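Local coordinates for kcn28 (Kitasatospora, PDB 6J31), which is a two-domain protein of the GT-B fold, of the erythromycin biosynthesis protein CIII-like family, and binds (2E,2'E)-3,3'-(1,2-phenylene)di(prop-2-enoic acid), at residues Gly5-His17 with Tyr96-Ala110. Sequence-based numbering, arbitrary orientation.
Sequences GHIAMVSVPSRGH and YEEDRPDVFLYDVLA. With BG9 ((2E,2'E)-3,3'-(1,2-phenylene)di(prop-2-enoic acid)), chain I.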
ATOM      1  N   GLY A   5      15.543  14.208 -20.123  1.00 66.63           N
ATOM      2  CA  GLY A   5      15.919  12.900 -19.634  1.00 59.64           C
ATOM      3  C   GLY A   5      14.762  11.915 -19.623  1.00 51.87           C
ATOM      4  O   GLY A   5      13.588  12.279 -19.572  1.00 51.49           O
ATOM      5  N   HIS A   6      15.119  10.639 -19.647  1.00 44.55           N
ATOM      6  CA  HIS A   6      14.161   9.547 -19.721  1.00 38.87           C
ATOM      7  C   HIS A   6      14.126   8.825 -18.379  1.00 35.35           C
ATOM      8  O   HIS A   6      15.140   8.268 -17.941  1.00 33.81           O
ATOM      9  CB  HIS A   6      14.533   8.593 -20.858  1.00 35.91           C
ATOM     10  CG  HIS A   6      13.657   7.383 -20.952  1.00 33.98           C
ATOM     11  ND1 HIS A   6      14.019   6.261 -21.664  1.00 32.96           N
ATOM     12  CD2 HIS A   6      12.442   7.115 -20.417  1.00 32.94           C
ATOM     13  CE1 HIS A   6      13.064   5.353 -21.567  1.00 33.40           C
ATOM     14  NE2 HIS A   6      12.098   5.845 -20.812  1.00 33.74           N
ATOM     15  N   ILE A   7      12.964   8.850 -17.730  1.00 32.39           N
ATOM     16  CA  ILE A   7      12.725   8.157 -16.468  1.00 30.03           C
ATOM     17  C   ILE A   7      11.809   6.974 -16.747  1.00 28.68           C
ATOM     18  O   ILE A   7      10.735   7.145 -17.333  1.00 29.01           O
ATOM     19  CB  ILE A   7      12.093   9.088 -15.421  1.00 31.45           C
ATOM     20  CG1 ILE A   7      13.046  10.226 -15.053  1.00 33.21           C
ATOM     21  CG2 ILE A   7      11.679   8.304 -14.185  1.00 29.89           C
ATOM     22  CD1 ILE A   7      12.393  11.313 -14.243  1.00 29.38           C
ATOM     23  N   ALA A   8      12.223   5.782 -16.326  1.00 27.17           N
ATOM     24  CA  ALA A   8      11.438   4.568 -16.519  1.00 28.65           C
ATOM     25  C   ALA A   8      10.909   4.085 -15.177  1.00 29.61           C
ATOM     26  O   ALA A   8      11.689   3.734 -14.286  1.00 29.55           O
ATOM     27  CB  ALA A   8      12.262   3.468 -17.188  1.00 24.82           C
ATOM     28  N   MET A   9       9.589   4.051 -15.051  1.00 30.15           N
ATOM     29  CA  MET A   9       8.903   3.513 -13.889  1.00 29.79           C
ATOM     30  C   MET A   9       8.430   2.101 -14.210  1.00 29.15           C
ATOM     31  O   MET A   9       7.973   1.830 -15.326  1.00 28.08           O
ATOM     32  CB  MET A   9       7.717   4.405 -13.508  1.00 31.95           C
ATOM     33  CG  MET A   9       6.837   3.868 -12.390  1.00 36.54           C
ATOM     34  SD  MET A   9       7.681   3.718 -10.810  1.00 37.89           S
ATOM     35  CE  MET A   9       6.400   2.961  -9.812  1.00 33.69           C
ATOM     36  N   VAL A  10       8.601   1.187 -13.256  1.00 28.07           N
ATOM     37  CA  VAL A  10       8.161  -0.198 -13.399  1.00 28.98           C
ATOM     38  C   VAL A  10       7.377  -0.581 -12.153  1.00 29.84           C
ATOM     39  O   VAL A  10       7.825  -0.329 -11.030  1.00 30.57           O
ATOM     40  CB  VAL A  10       9.345  -1.169 -13.605  1.00 27.26           C
ATOM     41  CG1 VAL A  10       8.838  -2.560 -13.972  1.00 25.04           C
ATOM     42  CG2 VAL A  10      10.316  -0.645 -14.663  1.00 27.71           C
ATOM     43  N   SER A  11       6.213  -1.190 -12.346  1.00 29.18           N
ATOM     44  CA  SER A  11       5.426  -1.673 -11.222  1.00 27.91           C
ATOM     45  C   SER A  11       4.682  -2.928 -11.655  1.00 28.56           C
ATOM     46  O   SER A  11       4.959  -3.505 -12.709  1.00 27.74           O
ATOM     47  CB  SER A  11       4.467  -0.605 -10.686  1.00 26.57           C
ATOM     48  OG  SER A  11       3.912  -1.030  -9.450  1.00 25.31           O
ATOM     49  N   VAL A  12       3.752  -3.359 -10.811  1.00 28.04           N
ATOM     50  CA  VAL A  12       3.001  -4.593 -11.020  1.00 28.46           C
ATOM     51  C   VAL A  12       1.517  -4.257 -10.960  1.00 29.02           C
ATOM     52  O   VAL A  12       1.124  -3.218 -10.405  1.00 28.60           O
ATOM     53  CB  VAL A  12       3.376  -5.662  -9.968  1.00 29.30           C
ATOM     54  CG1 VAL A  12       4.877  -5.922  -9.994  1.00 30.66           C
ATOM     55  CG2 VAL A  12       2.927  -5.216  -8.586  1.00 30.96           C
ATOM     56  N   PRO A  13       0.659  -5.122 -11.513  1.00 30.57           N
ATOM     57  CA  PRO A  13      -0.782  -4.824 -11.520  1.00 31.47           C
ATOM     58  C   PRO A  13      -1.481  -5.005 -10.178  1.00 34.64           C
ATOM     59  O   PRO A  13      -2.643  -4.590 -10.059  1.00 34.22           O
ATOM     60  CB  PRO A  13      -1.329  -5.813 -12.560  1.00 30.47           C
ATOM     61  CG  PRO A  13      -0.383  -6.960 -12.503  1.00 29.36           C
ATOM     62  CD  PRO A  13       0.967  -6.344 -12.283  1.00 29.55           C
ATOM     63  N   SER A  14      -0.828  -5.589  -9.170  1.00 39.85           N
ATOM     64  CA  SER A  14      -1.453  -5.743  -7.858  1.00 44.78           C
ATOM     65  C   SER A  14      -1.879  -4.385  -7.307  1.00 49.23           C
ATOM     66  O   SER A  14      -1.195  -3.377  -7.503  1.00 48.70           O
ATOM     67  CB  SER A  14      -0.491  -6.433  -6.891  1.00 45.26           C
ATOM     68  OG  SER A  14      -0.046  -7.673  -7.414  1.00 44.90           O
ATOM     69  N   ARG A  15      -3.017  -4.365  -6.606  1.00 55.02           N
ATOM     70  CA  ARG A  15      -3.697  -3.093  -6.364  1.00 61.51           C
ATOM     71  C   ARG A  15      -2.935  -2.184  -5.401  1.00 61.21           C
ATOM     72  O   ARG A  15      -2.992  -0.955  -5.540  1.00 63.71           O
ATOM     73  CB  ARG A  15      -5.115  -3.331  -5.848  1.00 69.81           C
ATOM     74  CG  ARG A  15      -5.991  -2.094  -6.003  1.00 72.36           C
ATOM     75  CD  ARG A  15      -5.729  -1.478  -7.383  1.00 75.16           C
ATOM     76  NE  ARG A  15      -5.855  -0.023  -7.433  1.00 73.19           N
ATOM     77  CZ  ARG A  15      -4.861   0.833  -7.217  1.00 68.79           C
ATOM     78  NH1 ARG A  15      -3.647   0.392  -6.918  1.00 65.99           N
ATOM     79  NH2 ARG A  15      -5.085   2.136  -7.304  1.00 68.91           N
ATOM     80  N   GLY A  16      -2.219  -2.743  -4.436  1.00 58.12           N
ATOM     81  CA  GLY A  16      -1.526  -1.846  -3.537  1.00 55.84           C
ATOM     82  C   GLY A  16      -0.280  -1.193  -4.099  1.00 52.45           C
ATOM     83  O   GLY A  16       0.403  -0.459  -3.378  1.00 51.75           O
ATOM     84  N   HIS A  17       0.039  -1.434  -5.372  1.00 47.85           N
ATOM     85  CA  HIS A  17       1.315  -1.029  -5.947  1.00 43.85           C
ATOM     86  C   HIS A  17       1.156  -0.043  -7.091  1.00 42.54           C
ATOM     87  O   HIS A  17       2.134   0.250  -7.786  1.00 43.64           O
ATOM     88  CB  HIS A  17       2.085  -2.262  -6.409  1.00 43.01           C
ATOM     89  CG  HIS A  17       2.291  -3.261  -5.321  1.00 42.19           C
ATOM     90  ND1 HIS A  17       3.483  -3.385  -4.642  1.00 42.19           N
ATOM     91  CD2 HIS A  17       1.442  -4.153  -4.759  1.00 41.84           C
ATOM     92  CE1 HIS A  17       3.367  -4.326  -3.723  1.00 42.36           C
ATOM     93  NE2 HIS A  17       2.139  -4.808  -3.774  1.00 42.63           N
ATOM     94  N   TYR A  96      13.417  -2.010 -23.426  1.00 28.77           N
ATOM     95  CA  TYR A  96      14.316  -0.887 -23.182  1.00 28.57           C
ATOM     96  C   TYR A  96      15.698  -1.048 -23.801  1.00 30.59           C
ATOM     97  O   TYR A  96      16.527  -0.145 -23.649  1.00 29.81           O
ATOM     98  CB  TYR A  96      14.463  -0.655 -21.674  1.00 28.41           C
ATOM     99  CG  TYR A  96      13.251  -0.024 -21.030  1.00 27.51           C
ATOM    100  CD1 TYR A  96      12.980   1.329 -21.193  1.00 25.56           C
ATOM    101  CD2 TYR A  96      12.369  -0.783 -20.271  1.00 27.24           C
ATOM    102  CE1 TYR A  96      11.875   1.911 -20.606  1.00 25.32           C
ATOM    103  CE2 TYR A  96      11.261  -0.212 -19.684  1.00 25.97           C
ATOM    104  CZ  TYR A  96      11.017   1.136 -19.853  1.00 25.51           C
ATOM    105  OH  TYR A  96       9.909   1.710 -19.269  1.00 25.73           O
ATOM    106  N   GLU A  97      15.950  -2.139 -24.531  1.00 35.40           N
ATOM    107  CA  GLU A  97      17.295  -2.420 -25.036  1.00 39.58           C
ATOM    108  C   GLU A  97      17.833  -1.273 -25.876  1.00 40.97           C
ATOM    109  O   GLU A  97      18.998  -0.881 -25.738  1.00 39.33           O
ATOM    110  CB  GLU A  97      17.281  -3.703 -25.863  1.00 42.46           C
ATOM    111  CG  GLU A  97      18.592  -4.014 -26.563  1.00 44.12           C
ATOM    112  CD  GLU A  97      19.693  -4.401 -25.600  1.00 45.33           C
ATOM    113  OE1 GLU A  97      19.457  -5.285 -24.749  1.00 44.90           O
ATOM    114  OE2 GLU A  97      20.801  -3.832 -25.703  1.00 46.29           O
ATOM    115  N   GLU A  98      16.999  -0.726 -26.753  1.00 43.84           N
ATOM    116  CA  GLU A  98      17.382   0.326 -27.677  1.00 47.57           C
ATOM    117  C   GLU A  98      16.905   1.697 -27.214  1.00 43.86           C
ATOM    118  O   GLU A  98      17.061   2.677 -27.948  1.00 40.95           O
ATOM    119  CB  GLU A  98      16.784   0.017 -29.052  1.00 55.71           C
ATOM    120  CG  GLU A  98      17.098  -1.384 -29.588  1.00 63.45           C
ATOM    121  CD  GLU A  98      18.277  -1.444 -30.533  1.00 71.50           C
ATOM    122  OE1 GLU A  98      19.418  -1.656 -30.069  1.00 75.60           O
ATOM    123  OE2 GLU A  98      18.048  -1.296 -31.753  1.00 74.45           O
ATOM    124  N   ASP A  99      16.300   1.779 -26.032  1.00 43.96           N
ATOM    125  CA  ASP A  99      15.720   3.010 -25.505  1.00 42.93           C
ATOM    126  C   ASP A  99      16.003   3.107 -24.009  1.00 38.45           C
ATOM    127  O   ASP A  99      15.101   3.286 -23.189  1.00 36.45           O
ATOM    128  CB  ASP A  99      14.218   3.046 -25.784  1.00 47.00           C
ATOM    129  CG  ASP A  99      13.656   4.451 -25.812  1.00 50.14           C
ATOM    130  OD1 ASP A  99      14.444   5.415 -25.739  1.00 53.24           O
ATOM    131  OD2 ASP A  99      12.419   4.590 -25.904  1.00 53.91           O
ATOM    132  N   ARG A 100      17.272   2.982 -23.639  1.00 35.10           N
ATOM    133  CA  ARG A 100      17.618   2.837 -22.233  1.00 33.93           C
ATOM    134  C   ARG A 100      17.364   4.134 -21.467  1.00 32.93           C
ATOM    135  O   ARG A 100      17.715   5.218 -21.938  1.00 34.50           O
ATOM    136  CB  ARG A 100      19.073   2.407 -22.092  1.00 33.20           C
ATOM    137  CG  ARG A 100      19.356   1.095 -22.793  1.00 31.21           C
ATOM    138  CD  ARG A 100      20.773   0.636 -22.556  1.00 33.58           C
ATOM    139  NE  ARG A 100      21.032  -0.656 -23.178  1.00 35.18           N
ATOM    140  CZ  ARG A 100      22.131  -1.369 -22.975  1.00 37.77           C
ATOM    141  NH1 ARG A 100      23.069  -0.919 -22.154  1.00 39.90           N
ATOM    142  NH2 ARG A 100      22.290  -2.535 -23.583  1.00 38.34           N
ATOM    143  N   PRO A 101      16.778   4.051 -20.279  1.00 31.43           N
ATOM    144  CA  PRO A 101      16.453   5.264 -19.523  1.00 32.47           C
ATOM    145  C   PRO A 101      17.644   5.766 -18.718  1.00 31.93           C
ATOM    146  O   PRO A 101      18.654   5.080 -18.544  1.00 31.64           O
ATOM    147  CB  PRO A 101      15.322   4.799 -18.603  1.00 32.19           C
ATOM    148  CG  PRO A 101      15.692   3.372 -18.309  1.00 31.78           C
ATOM    149  CD  PRO A 101      16.312   2.834 -19.591  1.00 30.69           C
ATOM    150  N   ASP A 102      17.518   7.015 -18.261  1.00 31.94           N
ATOM    151  CA  ASP A 102      18.530   7.599 -17.387  1.00 35.47           C
ATOM    152  C   ASP A 102      18.455   7.034 -15.975  1.00 34.62           C
ATOM    153  O   ASP A 102      19.468   7.001 -15.268  1.00 33.91           O
ATOM    154  CB  ASP A 102      18.391   9.118 -17.367  1.00 39.81           C
ATOM    155  CG  ASP A 102      18.706   9.738 -18.707  1.00 44.48           C
ATOM    156  OD1 ASP A 102      19.787   9.429 -19.249  1.00 49.45           O
ATOM    157  OD2 ASP A 102      17.879  10.522 -19.221  1.00 45.19           O
ATOM    158  N   VAL A 103      17.270   6.615 -15.541  1.00 33.64           N
ATOM    159  CA  VAL A 103      17.101   6.028 -14.221  1.00 32.34           C
ATOM    160  C   VAL A 103      15.904   5.090 -14.268  1.00 32.33           C
ATOM    161  O   VAL A 103      14.937   5.321 -14.999  1.00 32.24           O
ATOM    162  CB  VAL A 103      16.938   7.124 -13.138  1.00 31.78           C
ATOM    163  CG1 VAL A 103      15.730   7.989 -13.435  1.00 31.22           C
ATOM    164  CG2 VAL A 103      16.831   6.509 -11.753  1.00 25.31           C
ATOM    165  N   PHE A 104      15.985   4.017 -13.488  1.00 30.46           N
ATOM    166  CA  PHE A 104      14.894   3.068 -13.316  1.00 29.50           C
ATOM    167  C   PHE A 104      14.243   3.307 -11.959  1.00 30.29           C
ATOM    168  O   PHE A 104      14.910   3.214 -10.925  1.00 31.98           O
ATOM    169  CB  PHE A 104      15.398   1.626 -13.395  1.00 30.50           C
ATOM    170  CG  PHE A 104      15.385   1.047 -14.772  1.00 31.27           C
ATOM    171  CD1 PHE A 104      14.187   0.726 -15.390  1.00 30.21           C
ATOM    172  CD2 PHE A 104      16.571   0.802 -15.446  1.00 32.88           C
ATOM    173  CE1 PHE A 104      14.169   0.182 -16.659  1.00 30.31           C
ATOM    174  CE2 PHE A 104      16.559   0.253 -16.719  1.00 33.01           C
ATOM    175  CZ  PHE A 104      15.355  -0.054 -17.323  1.00 31.17           C
ATOM    176  N   LEU A 105      12.952   3.619 -11.968  1.00 30.40           N
ATOM    177  CA  LEU A 105      12.133   3.636 -10.762  1.00 28.62           C
ATOM    178  C   LEU A 105      11.328   2.347 -10.737  1.00 28.64           C
ATOM    179  O   LEU A 105      10.755   1.961 -11.760  1.00 31.83           O
ATOM    180  CB  LEU A 105      11.181   4.834 -10.742  1.00 28.08           C
ATOM    181  CG  LEU A 105      11.726   6.249 -10.929  1.00 26.54           C
ATOM    182  CD1 LEU A 105      10.601   7.269 -10.721  1.00 26.20           C
ATOM    183  CD2 LEU A 105      12.915   6.530 -10.020  1.00 24.96           C
ATOM    184  N   TYR A 106      11.289   1.675  -9.591  1.00 26.43           N
ATOM    185  CA  TYR A 106      10.585   0.402  -9.542  1.00 26.33           C
ATOM    186  C   TYR A 106       9.888   0.191  -8.205  1.00 27.24           C
ATOM    187  O   TYR A 106      10.462   0.434  -7.142  1.00 28.68           O
ATOM    188  CB  TYR A 106      11.544  -0.764  -9.827  1.00 24.83           C
ATOM    189  CG  TYR A 106      12.636  -0.950  -8.796  1.00 25.44           C
ATOM    190  CD1 TYR A 106      13.781  -0.162  -8.809  1.00 24.97           C
ATOM    191  CD2 TYR A 106      12.528  -1.935  -7.821  1.00 24.96           C
ATOM    192  CE1 TYR A 106      14.780  -0.342  -7.865  1.00 25.10           C
ATOM    193  CE2 TYR A 106      13.515  -2.118  -6.882  1.00 25.08           C
ATOM    194  CZ  TYR A 106      14.636  -1.321  -6.904  1.00 25.16           C
ATOM    195  OH  TYR A 106      15.610  -1.520  -5.960  1.00 25.99           O
ATOM    196  N   ASP A 107       8.659  -0.307  -8.277  1.00 29.02           N
ATOM    197  CA  ASP A 107       7.940  -0.761  -7.102  1.00 30.43           C
ATOM    198  C   ASP A 107       8.680  -1.939  -6.465  1.00 29.23           C
ATOM    199  O   ASP A 107       9.522  -2.582  -7.094  1.00 28.58           O
ATOM    200  CB  ASP A 107       6.521  -1.164  -7.502  1.00 33.54           C
ATOM    201  CG  ASP A 107       5.758  -1.806  -6.375  1.00 34.50           C
ATOM    202  OD1 ASP A 107       5.251  -1.072  -5.504  1.00 37.38           O
ATOM    203  OD2 ASP A 107       5.713  -3.052  -6.338  1.00 33.56           O
ATOM    204  N   VAL A 108       8.351  -2.218  -5.196  1.00 30.60           N
ATOM    205  CA  VAL A 108       9.029  -3.276  -4.444  1.00 32.68           C
ATOM    206  C   VAL A 108       8.960  -4.607  -5.184  1.00 31.47           C
ATOM    207  O   VAL A 108       9.923  -5.383  -5.185  1.00 31.02           O
ATOM    208  CB  VAL A 108       8.422  -3.406  -3.032  1.00 33.94           C
ATOM    209  CG1 VAL A 108       9.192  -4.429  -2.201  1.00 34.16           C
ATOM    210  CG2 VAL A 108       8.413  -2.080  -2.335  1.00 37.07           C
ATOM    211  N   LEU A 109       7.828  -4.892  -5.824  1.00 31.02           N
ATOM    212  CA  LEU A 109       7.649  -6.153  -6.534  1.00 30.97           C
ATOM    213  C   LEU A 109       8.189  -6.110  -7.956  1.00 29.98           C
ATOM    214  O   LEU A 109       8.144  -7.130  -8.650  1.00 31.28           O
ATOM    215  CB  LEU A 109       6.162  -6.540  -6.552  1.00 29.95           C
ATOM    216  CG  LEU A 109       5.494  -6.797  -5.194  1.00 31.35           C
ATOM    217  CD1 LEU A 109       4.054  -7.245  -5.360  1.00 31.63           C
ATOM    218  CD2 LEU A 109       6.264  -7.828  -4.403  1.00 31.48           C
ATOM    219  N   ALA A 110       8.733  -4.976  -8.390  1.00 28.11           N
ATOM    220  CA  ALA A 110       9.305  -4.830  -9.721  1.00 25.61           C
ATOM    221  C   ALA A 110      10.829  -4.794  -9.675  1.00 26.92           C
ATOM    222  O   ALA A 110      11.476  -4.175 -10.526  1.00 26.72           O
ATOM    223  CB  ALA A 110       8.756  -3.580 -10.405  1.00 25.21           C
TER
HETATM  224  C1  BG9 I 101       6.795  -5.294   0.715  1.00 94.51           C
HETATM  225  C2  BG9 I 101       6.767  -6.681   0.864  1.00 95.66           C
HETATM  226  C3  BG9 I 101       5.803  -7.438   0.198  1.00 95.33           C
HETATM  227  C4  BG9 I 101       4.872  -6.805  -0.639  1.00 94.18           C
HETATM  228  C5  BG9 I 101       4.905  -5.419  -0.788  1.00 93.78           C
HETATM  229  C6  BG9 I 101       5.865  -4.664  -0.113  1.00 95.20           C
HETATM  230  C7  BG9 I 101       3.800  -7.617  -1.399  1.00 94.61           C
HETATM  231  C8  BG9 I 101       2.586  -7.812  -0.879  1.00 94.54           C
HETATM  232  C9  BG9 I 101       1.537  -8.624  -1.665  1.00 93.82           C
HETATM  233  C10 BG9 I 101       5.806  -8.968   0.386  1.00 95.32           C
HETATM  234  C11 BG9 I 101       6.404  -9.476   1.468  1.00 94.37           C
HETATM  235  C12 BG9 I 101       6.439 -11.000   1.682  1.00 93.01           C
HETATM  236  O2  BG9 I 101       7.470 -11.526   1.938  1.00 93.50           O
HETATM  237  O3  BG9 I 101       1.670  -9.985  -1.331  1.00 93.51           O
HETATM  238  O   HOH W   1      15.745   6.618 -23.766  1.00 35.56           O
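H17 and D107 close the C-terminal end of a parallel strand pair, 6-10 beside 103-107, whose axes come within 4.5 Å of each other. Backbone bonds knit the strands: A8 N to V103 O, L105 N to A8 O, V10 N to L105 O and D107 N to V10 O. CA-H...O contacts from M9, F104 and Y106 supplement them. At the N-terminal end D102 answers H6 twice, its N reaching H6 O and its OD2 accepting H6 N at 2.8 Å on the anti side, tilted 29° from the carboxylate plane.

At the other end H17 ND1 donates to D107 OD1 at 3.0 Å, on the syn side and in the ring plane; a weak, more bent bond reaches OD2. Ring and carboxylate stand 85° apart. L109 N also binds D107 OD2, an Asx turn that helps fix the carboxylate for H17. L109 CD1 lies over one face of the H17 ring, 3.7 Å from its centroid, while H17 CE1 meets BG9 C5 at 3.5 Å. L109 and V108 touch the ligand too, making this strand end one wall of its pocket.

Apolar contacts line both faces of the sheet. I7 CG2 meets L105 CD1, and M9, bent at chi2 (64°), lays SD against L105 CB. On the opposite face A8 CB fits among Y96, P101 and F104, and V10 CG1 meets A110 CB. P101 CB lies over one face of the H6 ring, a CH-pi contact 3.7 Å from its centroid, and a water links H6 ND1 with D99 OD1 and R100 O.

Strand 34-39 flanks 6-10 on its other edge, where T36 binds H6 NE2 and Y96 OH and R34 forms a salt bridge with D99 OD2; strand 124-128 borders 103-107, and helix 112-120 covers V10 and F104, within the Rossmann-like N-terminal domain.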